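Local coordinates for oxalate--CoA ligase (Arabidopsis thaliana, PDB 5IE2), which belongs to the ANL superfamily of AMP-binding enzymes and holds adenosine-5'-triphosphate in its pocket, at residues H216-L219 with A220-S224; T315-T318 with H319-S323. All blocks are in the same frame, centred on the assembly; numbering follows the deposited sequence.

Contact 1. Residues H216-L219 with A220-S224; sequences HGLL and AGLLS
Leu-218 overlaps Leu-223, the residue five positions on: the two side chains lie next to each other and point the same way, with CG of Leu-218 4.1 Å from CD1 of Leu-223. The same leucine meets Leu-222 at a slant, its CD1 4.0 Å from CD2 of Leu-222. Leu-223 holds CG beside its backbone N (chi1 -65°), which lays its branch over the carbonyl oxygen of Leu-218, CG to O 3.3 Å. This leucine cluster forms the face of the helix that packs on Val-70, Phe-73 and Leu-74 of helix 67-78. All nine residues are buried in helix 215-227, the crossover of a beta-alpha-beta unit between strands 205-207 and 231-234. The helix is locally widened into pi-type turns. Ala-220 N still bonds to His-216 O four residues back, but from Leu-222 onward the backbone bonds span five: Leu-222 N reaches Gly-217 O at 3.0 Å, and Leu-223 N reaches Leu-218 O at 2.9 Å. At the next step Leu-219 O is gripped twice by one residue, through Ser-224 N at 2.9 Å and the Ser-224 hydroxyl OG at 2.7 Å, the two donors coming from opposite faces of the carbonyl plane. The serine's chi1 of -65° turns OG back along the helix to that oxygen, satisfying a buried hydroxyl within its own helix. One turn earlier, on the side of Ser-224, the methyl group of Ala-220 comes near the His-216 ring, CB to CD2 4.3 Å, obliquely to it. Both ring nitrogens of His-216 are tied to hydroxyls beyond the helix, NE2 to Thr-258 and ND1 to Ser-289.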
loop_
_atom_site.group_PDB
_atom_site.type_symbol
_atom_site.label_atom_id
_atom_site.label_comp_id
_atom_site.label_asym_id
_atom_site.label_seq_id
_atom_site.Cartn_x
_atom_site.Cartn_y
_atom_site.Cartn_z
ATOM N N HIS A 216 -0.187 -1.033 1.742
ATOM C CA HIS A 216 -0.422 0.412 1.947
ATOM C C HIS A 216 -1.774 0.617 2.683
ATOM O O HIS A 216 -1.835 1.211 3.781
ATOM C CB HIS A 216 -0.386 1.149 0.596
ATOM C CG HIS A 216 -0.614 2.642 0.668
ATOM N ND1 HIS A 216 -0.346 3.474 -0.405
ATOM C CD2 HIS A 216 -1.186 3.426 1.614
ATOM C CE1 HIS A 216 -0.684 4.717 -0.091
ATOM N NE2 HIS A 216 -1.220 4.710 1.116
ATOM N N GLY A 217 -2.864 0.150 2.087
ATOM C CA GLY A 217 -4.157 0.321 2.765
ATOM C C GLY A 217 -4.201 -0.450 4.071
ATOM O O GLY A 217 -4.740 0.038 5.080
ATOM N N LEU A 218 -3.620 -1.652 4.091
ATOM C CA LEU A 218 -3.663 -2.474 5.310
ATOM C C LEU A 218 -2.899 -1.846 6.480
ATOM O O LEU A 218 -3.451 -1.720 7.573
ATOM C CB LEU A 218 -3.082 -3.858 5.028
ATOM C CG LEU A 218 -3.103 -4.922 6.100
ATOM C CD1 LEU A 218 -4.582 -5.166 6.475
ATOM C CD2 LEU A 218 -2.470 -6.223 5.560
ATOM N N LEU A 219 -1.611 -1.503 6.277
ATOM C CA LEU A 219 -0.784 -0.963 7.388
ATOM C C LEU A 219 -1.102 0.475 7.732
ATOM O O LEU A 219 -1.216 0.837 8.904
ATOM C CB LEU A 219 0.749 -1.045 7.072
ATOM C CG LEU A 219 1.410 -2.314 7.594
ATOM C CD1 LEU A 219 1.480 -2.321 9.160
ATOM C CD2 LEU A 219 0.695 -3.614 7.054
ATOM N N ALA A 220 -1.206 1.348 6.734
ATOM C CA ALA A 220 -1.366 2.768 7.044
ATOM C C ALA A 220 -2.802 3.121 7.319
ATOM O O ALA A 220 -3.107 3.733 8.343
ATOM C CB ALA A 220 -0.818 3.659 5.869
ATOM N N GLY A 221 -3.680 2.806 6.370
ATOM C CA GLY A 221 -5.087 3.176 6.571
ATOM C C GLY A 221 -5.755 2.431 7.740
ATOM O O GLY A 221 -6.383 3.056 8.590
ATOM N N LEU A 222 -5.616 1.106 7.776
ATOM C CA LEU A 222 -6.366 0.301 8.746
ATOM C C LEU A 222 -5.591 0.109 10.055
ATOM O O LEU A 222 -6.013 0.575 11.124
ATOM C CB LEU A 222 -6.733 -1.068 8.136
ATOM C CG LEU A 222 -7.434 -2.000 9.141
ATOM C CD1 LEU A 222 -8.884 -1.456 9.536
ATOM C CD2 LEU A 222 -7.451 -3.451 8.625
ATOM N N LEU A 223 -4.447 -0.574 9.996
ATOM C CA LEU A 223 -3.869 -1.039 11.257
ATOM C C LEU A 223 -3.285 0.109 12.064
ATOM O O LEU A 223 -3.321 0.057 13.291
ATOM C CB LEU A 223 -2.779 -2.107 11.001
ATOM C CG LEU A 223 -3.334 -3.415 10.366
ATOM C CD1 LEU A 223 -2.182 -4.434 10.019
ATOM C CD2 LEU A 223 -4.415 -4.067 11.290
ATOM N N SER A 224 -2.682 1.105 11.411
ATOM C CA SER A 224 -2.068 2.193 12.201
ATOM C C SER A 224 -3.171 3.055 12.870
ATOM O O SER A 224 -2.973 3.594 13.994
ATOM C CB SER A 224 -1.170 3.081 11.334
ATOM O OG SER A 224 -0.056 2.253 10.867
#

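Contact 2. Residues T315-T318 with H319-S323. With ATP (adenosine-5'-triphosphate), chain C; ACY (acetic acid), chain E.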
loop_
_atom_site.group_PDB
_atom_site.type_symbol
_atom_site.label_atom_id
_atom_site.label_comp_id
_atom_site.label_asym_id
_atom_site.label_seq_id
_atom_site.Cartn_x
_atom_site.Cartn_y
_atom_site.Cartn_z
ATOM N N THR A 315 6.574 -3.645 0.333
ATOM C CA THR A 315 6.062 -4.790 1.052
ATOM C C THR A 315 7.124 -5.351 2.014
ATOM O O THR A 315 6.792 -5.737 3.107
ATOM C CB THR A 315 5.633 -5.910 0.049
ATOM O OG1 THR A 315 4.646 -5.380 -0.833
ATOM C CG2 THR A 315 5.027 -7.091 0.773
ATOM N N GLU A 316 8.368 -5.422 1.563
ATOM C CA GLU A 316 9.447 -6.008 2.395
ATOM C C GLU A 316 9.796 -5.221 3.666
ATOM O O GLU A 316 10.445 -5.750 4.586
ATOM C CB GLU A 316 10.736 -6.148 1.571
ATOM C CG GLU A 316 10.704 -7.192 0.486
ATOM C CD GLU A 316 10.279 -6.582 -0.878
ATOM O OE1 GLU A 316 9.461 -5.638 -0.886
ATOM O OE2 GLU A 316 10.796 -7.062 -1.920
ATOM N N ALA A 317 9.390 -3.959 3.695
ATOM C CA ALA A 317 9.593 -3.072 4.859
ATOM C C ALA A 317 8.315 -3.011 5.711
ATOM O O ALA A 317 8.185 -2.122 6.535
ATOM C CB ALA A 317 9.967 -1.622 4.337
ATOM N N THR A 318 7.355 -3.912 5.465
ATOM C CA THR A 318 6.015 -3.811 6.110
ATOM C C THR A 318 5.487 -2.355 5.868
ATOM O O THR A 318 5.040 -1.665 6.783
ATOM C CB THR A 318 6.063 -4.194 7.636
ATOM O OG1 THR A 318 6.780 -5.425 7.721
ATOM C CG2 THR A 318 4.642 -4.463 8.209
ATOM N N HIS A 319 5.557 -1.943 4.617
ATOM C CA HIS A 319 5.125 -0.605 4.169
ATOM C C HIS A 319 6.199 0.472 4.505
ATOM O O HIS A 319 7.261 0.498 3.877
ATOM C CB HIS A 319 3.709 -0.252 4.745
ATOM C CG HIS A 319 3.080 0.953 4.088
ATOM N ND1 HIS A 319 2.971 1.094 2.718
ATOM C CD2 HIS A 319 2.565 2.098 4.630
ATOM C CE1 HIS A 319 2.418 2.274 2.444
ATOM N NE2 HIS A 319 2.164 2.902 3.584
ATOM N N LEU A 320 5.934 1.364 5.458
ATOM C CA LEU A 320 6.664 2.633 5.557
ATOM C C LEU A 320 8.210 2.495 5.736
ATOM O O LEU A 320 8.691 1.780 6.653
ATOM C CB LEU A 320 6.099 3.427 6.751
ATOM C CG LEU A 320 6.805 4.770 7.022
ATOM C CD1 LEU A 320 6.529 5.717 5.900
ATOM C CD2 LEU A 320 6.267 5.315 8.369
ATOM N N MET A 321 8.945 3.205 4.886
ATOM C CA MET A 321 10.378 3.412 5.074
ATOM C C MET A 321 10.674 4.891 5.417
ATOM O O MET A 321 11.316 5.189 6.445
ATOM C CB MET A 321 11.150 3.000 3.807
ATOM C CG MET A 321 11.120 1.454 3.630
ATOM S SD MET A 321 11.948 0.975 2.086
ATOM C CE MET A 321 10.662 1.423 0.869
ATOM N N SER A 322 10.199 5.805 4.564
ATOM C CA SER A 322 10.467 7.222 4.829
ATOM C C SER A 322 9.222 8.057 4.585
ATOM O O SER A 322 8.326 7.681 3.812
ATOM C CB SER A 322 11.649 7.786 3.960
ATOM O OG SER A 322 11.284 7.886 2.571
ATOM N N SER A 323 9.186 9.215 5.216
ATOM C CA SER A 323 8.087 10.150 4.938
ATOM C C SER A 323 8.468 11.602 5.131
ATOM O O SER A 323 9.289 11.933 5.985
ATOM C CB SER A 323 6.897 9.856 5.854
ATOM O OG SER A 323 5.784 10.676 5.481
HETATM P PG ATP C . 7.945 -6.139 -7.298
HETATM O O1G ATP C . 8.866 -5.637 -8.411
HETATM O O2G ATP C . 7.317 -7.453 -7.603
HETATM O O3G ATP C . 8.659 -6.144 -5.948
HETATM P PB ATP C . 6.779 -3.639 -6.447
HETATM O O1B ATP C . 5.861 -2.651 -7.132
HETATM O O2B ATP C . 8.218 -3.328 -6.237
HETATM O O3B ATP C . 6.683 -5.113 -7.162
HETATM P PA ATP C . 5.595 -2.976 -3.823
HETATM O O1A ATP C . 6.261 -3.484 -2.551
HETATM O O2A ATP C . 4.120 -2.920 -3.908
HETATM O O3A ATP C . 6.064 -3.961 -5.011
HETATM O "O5'" ATP C . 6.264 -1.576 -4.221
HETATM C "C5'" ATP C . 7.397 -0.990 -3.534
HETATM C "C4'" ATP C . 8.124 -0.118 -4.573
HETATM O "O4'" ATP C . 7.292 1.012 -4.900
HETATM C "C3'" ATP C . 9.345 0.545 -4.014
HETATM O "O3'" ATP C . 10.444 -0.363 -4.051
HETATM C "C2'" ATP C . 9.544 1.727 -4.938
HETATM O "O2'" ATP C . 10.073 1.261 -6.190
HETATM C "C1'" ATP C . 8.120 2.116 -5.215
HETATM N N9 ATP C . 7.669 3.258 -4.385
HETATM C C8 ATP C . 7.017 3.235 -3.215
HETATM N N7 ATP C . 6.770 4.519 -2.810
HETATM C C5 ATP C . 7.271 5.347 -3.783
HETATM C C6 ATP C . 7.327 6.812 -3.996
HETATM N N6 ATP C . 6.736 7.660 -3.090
HETATM N N1 ATP C . 7.922 7.239 -5.133
HETATM C C2 ATP C . 8.456 6.389 -6.041
HETATM N N3 ATP C . 8.449 5.037 -5.910
HETATM C C4 ATP C . 7.857 4.505 -4.802
HETATM C C ACY E . 3.735 0.434 -0.469
HETATM O O ACY E . 3.046 1.518 -0.465
HETATM O OXT ACY E . 4.095 -0.187 0.575
HETATM C CH3 ACY E . 4.195 -0.115 -1.794
#
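With chi1 at -167°, His-319 carries its ring opposite the backbone N, and chi2 of 51° turns ND1 to a bound acetic acid, probably from the crystallisation liquor; the chi1 of Met-321 sets CG beside its backbone N and against Ala-317. The ND1-H of His-319 bonds to OXT of the acetic acid at 2.7 Å, and the carboxyl carbon lies at the ring edge, in its plane. NE2, at the other end of the imidazole, pairs with Arg-286, so two polar partners fix the ring's rotation. The methyl of Ala-317 packs tightly on Met-321, CB to CG 3.4 Å, with SD 4.0 Å from the same CB. Residues 315-318 connect strand 308-314 to its antiparallel neighbour 319-323, in which Met-321 and Ser-322 both face Tyr-312 in a classic beta bulge. The connection begins with a short 3-10 turn, in which Thr-318 N bonds to Thr-315 O at 3.0 Å. At the start of that turn Thr-315 grips adenosine-5'-triphosphate: its backbone N-H runs nearly straight to O1A of the alpha phosphate (2.9 Å, 168°). Thr-315 OG1 lies 3.0 Å from the same O1A, although that hydroxyl proton has another acceptor within range.

Overall arrangement
Both contacts are local and wholly buried, their centres about 11 Å apart, within the AMP-binding part of the chain. Contact 1 stays inside a single crossover helix, where leucine packing and widened backbone bonding prevail; contact 2 follows a turn between antiparallel strands of another sheet and combines one apolar contact, Ala-317 with Met-321, with polar bonds to adenosine-5'-triphosphate and to acetic acid. They meet directly. The rings of His-216 and His-319 stack, Ala-220 CB lies 3.8 Å from His-319 NE2, and Leu-219 packs against Thr-318 and His-319. Ser-289 bonds to both His-216 and the acetic acid held by His-319, so the polar start of the helix borders the pocket while the leucine face packs on helix 67-78.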